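Local coordinates for effector protein Lem4 (lpg1101) (Legionella pneumophila subsp. pneumophila, PDB 6CGK) that dephosphorylates phosphotyrosine as a membrane-associated bacterial effector, this chain being its magnesium-binding haloacid dehalogenase (HAD) domain, here in an inactive mutant, at residues A[139-144]-A[168-173]. The protein carries 1 engineered substitution. Numbering follows the deposited sequence.
Sequences HEEKPE and IHTGRS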
ATOM      1  N   HIS A 139      -7.520   1.647  11.594  1.00 29.10           N
ATOM      2  CA  HIS A 139      -7.556   2.792  10.693  1.00 29.22           C
ATOM      3  C   HIS A 139      -8.971   3.319  10.531  1.00 33.22           C
ATOM      4  O   HIS A 139      -9.190   4.538  10.577  1.00 33.15           O
ATOM      5  CB  HIS A 139      -6.980   2.457   9.327  1.00 27.08           C
ATOM      6  CG  HIS A 139      -6.674   3.684   8.533  1.00 28.57           C
ATOM      7  ND1 HIS A 139      -5.592   4.488   8.820  1.00 28.52           N
ATOM      8  CD2 HIS A 139      -7.366   4.315   7.560  1.00 30.99           C
ATOM      9  CE1 HIS A 139      -5.603   5.537   8.018  1.00 30.42           C
ATOM     10  NE2 HIS A 139      -6.674   5.460   7.248  1.00 27.73           N
ATOM     11  N   GLU A 140      -9.948   2.427  10.337  1.00 28.83           N
ATOM     12  CA  GLU A 140     -11.328   2.896  10.172  1.00 27.16           C
ATOM     13  C   GLU A 140     -11.828   3.627  11.406  1.00 30.94           C
ATOM     14  O   GLU A 140     -12.701   4.504  11.306  1.00 32.48           O
ATOM     15  CB  GLU A 140     -12.251   1.718   9.840  1.00 25.71           C
ATOM     16  CG  GLU A 140     -11.957   1.095   8.461  1.00 29.20           C
ATOM     17  CD  GLU A 140     -12.217   2.072   7.299  1.00 31.55           C
ATOM     18  OE1 GLU A 140     -13.089   2.973   7.417  1.00 31.86           O
ATOM     19  OE2 GLU A 140     -11.550   1.927   6.255  1.00 28.96           O
ATOM     20  N   GLU A 141     -11.289   3.299  12.573  1.00 33.60           N
ATOM     21  CA  GLU A 141     -11.761   3.916  13.804  1.00 34.44           C
ATOM     22  C   GLU A 141     -11.150   5.287  14.062  1.00 39.06           C
ATOM     23  O   GLU A 141     -11.592   5.970  14.990  1.00 41.48           O
ATOM     24  CB  GLU A 141     -11.499   2.977  14.982  1.00 37.26           C
ATOM     25  CG  GLU A 141     -12.458   1.810  14.993  1.00 39.35           C
ATOM     26  CD  GLU A 141     -12.176   0.810  16.105  1.00 55.27           C
ATOM     27  OE1 GLU A 141     -11.226   1.031  16.880  1.00 60.82           O
ATOM     28  OE2 GLU A 141     -12.898  -0.201  16.189  1.00 56.32           O
ATOM     29  N   LYS A 142     -10.177   5.714  13.258  1.00 37.65           N
ATOM     30  CA  LYS A 142      -9.667   7.075  13.382  1.00 31.32           C
ATOM     31  C   LYS A 142     -10.813   8.066  13.160  1.00 34.79           C
ATOM     32  O   LYS A 142     -11.682   7.829  12.315  1.00 37.26           O
ATOM     33  CB  LYS A 142      -8.537   7.320  12.381  1.00 34.37           C
ATOM     34  CG  LYS A 142      -7.304   6.446  12.636  1.00 40.87           C
ATOM     35  CD  LYS A 142      -6.217   6.739  11.593  1.00 44.31           C
ATOM     36  CE  LYS A 142      -5.041   7.466  12.215  1.00 52.65           C
ATOM     37  NZ  LYS A 142      -4.486   8.458  11.257  1.00 62.21           N
ATOM     38  N   PRO A 143     -10.856   9.173  13.903  1.00 40.29           N
ATOM     39  CA  PRO A 143     -12.036  10.048  13.831  1.00 40.51           C
ATOM     40  C   PRO A 143     -12.231  10.738  12.486  1.00 35.18           C
ATOM     41  O   PRO A 143     -13.351  11.200  12.206  1.00 39.39           O
ATOM     42  CB  PRO A 143     -11.782  11.068  14.951  1.00 45.77           C
ATOM     43  CG  PRO A 143     -10.312  11.147  15.036  1.00 47.52           C
ATOM     44  CD  PRO A 143      -9.814   9.741  14.772  1.00 46.77           C
ATOM     45  N   GLU A 144     -11.203  10.857  11.666  1.00 37.47           N
ATOM     46  CA  GLU A 144     -11.393  11.496  10.373  1.00 39.62           C
ATOM     47  C   GLU A 144     -11.960  10.554   9.314  1.00 35.74           C
ATOM     48  O   GLU A 144     -12.407  11.021   8.260  1.00 36.83           O
ATOM     49  CB  GLU A 144     -10.069  12.091   9.891  1.00 42.57           C
ATOM     50  CG  GLU A 144      -9.000  11.044   9.572  1.00 45.84           C
ATOM     51  CD  GLU A 144      -8.018  10.799  10.708  1.00 46.77           C
ATOM     52  OE1 GLU A 144      -8.383  10.985  11.884  1.00 46.46           O
ATOM     53  OE2 GLU A 144      -6.860  10.420  10.414  1.00 49.69           O
ATOM     54  N   ILE A 168     -15.664  -5.095   7.299  1.00 47.51           N
ATOM     55  CA  ILE A 168     -16.965  -5.614   7.717  1.00 45.85           C
ATOM     56  C   ILE A 168     -17.169  -5.366   9.203  1.00 44.07           C
ATOM     57  O   ILE A 168     -18.228  -4.898   9.638  1.00 52.56           O
ATOM     58  CB  ILE A 168     -17.090  -7.107   7.374  1.00 50.29           C
ATOM     59  CG1 ILE A 168     -16.750  -7.349   5.902  1.00 52.76           C
ATOM     60  CG2 ILE A 168     -18.500  -7.611   7.714  1.00 54.66           C
ATOM     61  CD1 ILE A 168     -16.963  -8.782   5.476  1.00 55.50           C
ATOM     62  N   HIS A 169     -16.154  -5.687  10.009  1.00 43.50           N
ATOM     63  CA  HIS A 169     -16.297  -5.542  11.453  1.00 42.62           C
ATOM     64  C   HIS A 169     -16.643  -4.117  11.849  1.00 42.92           C
ATOM     65  O   HIS A 169     -17.332  -3.911  12.856  1.00 46.54           O
ATOM     66  CB  HIS A 169     -15.015  -5.975  12.162  1.00 50.93           C
ATOM     67  CG  HIS A 169     -15.021  -5.714  13.640  1.00 56.72           C
ATOM     68  ND1 HIS A 169     -15.700  -6.513  14.534  1.00 53.57           N
ATOM     69  CD2 HIS A 169     -14.433  -4.742  14.378  1.00 51.92           C
ATOM     70  CE1 HIS A 169     -15.530  -6.047  15.759  1.00 55.79           C
ATOM     71  NE2 HIS A 169     -14.757  -4.977  15.693  1.00 54.62           N
ATOM     72  N   THR A 170     -16.187  -3.126  11.074  1.00 44.45           N
ATOM     73  CA  THR A 170     -16.415  -1.722  11.381  1.00 43.05           C
ATOM     74  C   THR A 170     -17.599  -1.133  10.642  1.00 43.72           C
ATOM     75  O   THR A 170     -17.812   0.075  10.727  1.00 45.68           O
ATOM     76  CB  THR A 170     -15.174  -0.869  11.076  1.00 39.37           C
ATOM     77  OG1 THR A 170     -14.731  -1.078   9.725  1.00 40.38           O
ATOM     78  CG2 THR A 170     -14.077  -1.164  12.084  1.00 43.05           C
ATOM     79  N   GLY A 171     -18.364  -1.948   9.921  1.00 44.32           N
ATOM     80  CA  GLY A 171     -19.485  -1.437   9.160  1.00 43.53           C
ATOM     81  C   GLY A 171     -19.098  -0.511   8.036  1.00 47.98           C
ATOM     82  O   GLY A 171     -19.886   0.370   7.672  1.00 45.03           O
ATOM     83  N   ARG A 172     -17.910  -0.711   7.450  1.00 41.55           N
ATOM     84  CA  ARG A 172     -17.343   0.165   6.431  1.00 36.62           C
ATOM     85  C   ARG A 172     -17.177  -0.550   5.094  1.00 37.81           C
ATOM     86  O   ARG A 172     -16.272  -0.234   4.321  1.00 34.13           O
ATOM     87  CB  ARG A 172     -16.004   0.723   6.901  1.00 35.36           C
ATOM     88  CG  ARG A 172     -16.144   1.742   8.009  1.00 38.68           C
ATOM     89  CD  ARG A 172     -16.504   3.147   7.434  1.00 37.64           C
ATOM     90  NE  ARG A 172     -16.870   4.036   8.537  1.00 36.81           N
ATOM     91  CZ  ARG A 172     -15.971   4.640   9.314  1.00 34.34           C
ATOM     92  NH1 ARG A 172     -14.680   4.449   9.102  1.00 35.52           N
ATOM     93  NH2 ARG A 172     -16.361   5.395  10.332  1.00 36.30           N
ATOM     94  N   SER A 173     -18.044  -1.510   4.796  1.00 43.33           N
ATOM     95  CA  SER A 173     -17.860  -2.348   3.621  1.00 46.69           C
ATOM     96  C   SER A 173     -19.050  -2.256   2.676  1.00 38.91           C
ATOM     97  O   SER A 173     -19.386  -3.219   1.994  1.00 55.32           O
ATOM     98  CB  SER A 173     -17.610  -3.801   4.032  1.00 53.33           C
ATOM     99  OG  SER A 173     -18.751  -4.348   4.675  1.00 66.33           O
TER
HETATM  100  O   HOH W   1     -14.527   6.595  12.103  1.00 34.49           O
HETATM  101  O   HOH W   2     -13.179  -2.586  17.516  1.00 55.97           O
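R172 reaches across to E140 and grips it twice through one nitrogen. The CA–CB bond of R172 is directed toward the 139-144 segment, and its CB lies 3.7 Å from OE1 of E140. R172 CG is 3.3 Å from OE1 of E140; the bend at chi2 (-82°) then keeps CD of R172 close to the same oxygen, at 3.4 Å, so the aliphatic part curls round the carboxylate oxygen. Beyond it NH1 of R172 donates to OE1 of E140 at 2.7 Å, a salt bridge nearly in the guanidinium plane that uses the anti lone pair, with the two flat groups turned 74° apart. NH1 of R172 also donates to the carbonyl O of E140, 3.0 Å away, but less straight and tilted from both planes. NH2 of R172 donates to a water that also lies within hydrogen-bonding distance of O of E140.

Two helices flanking the same face of the HAD domain's parallel, Rossmann-like sheet, 132-140 and 157-169, are joined here at their C-terminal ends, well away from the magnesium site. The second stops in a Schellman motif with G171 at C-prime, and the turn carries R172 back toward E140. T170 packs beside it, OG1 of T170 3.7 Å from CB of E140, while that hydroxyl bonds to the carbonyl of G166. The other carboxylate oxygen of E140, OE2, takes a salt bridge from R150 and a hydrogen bond with Y21.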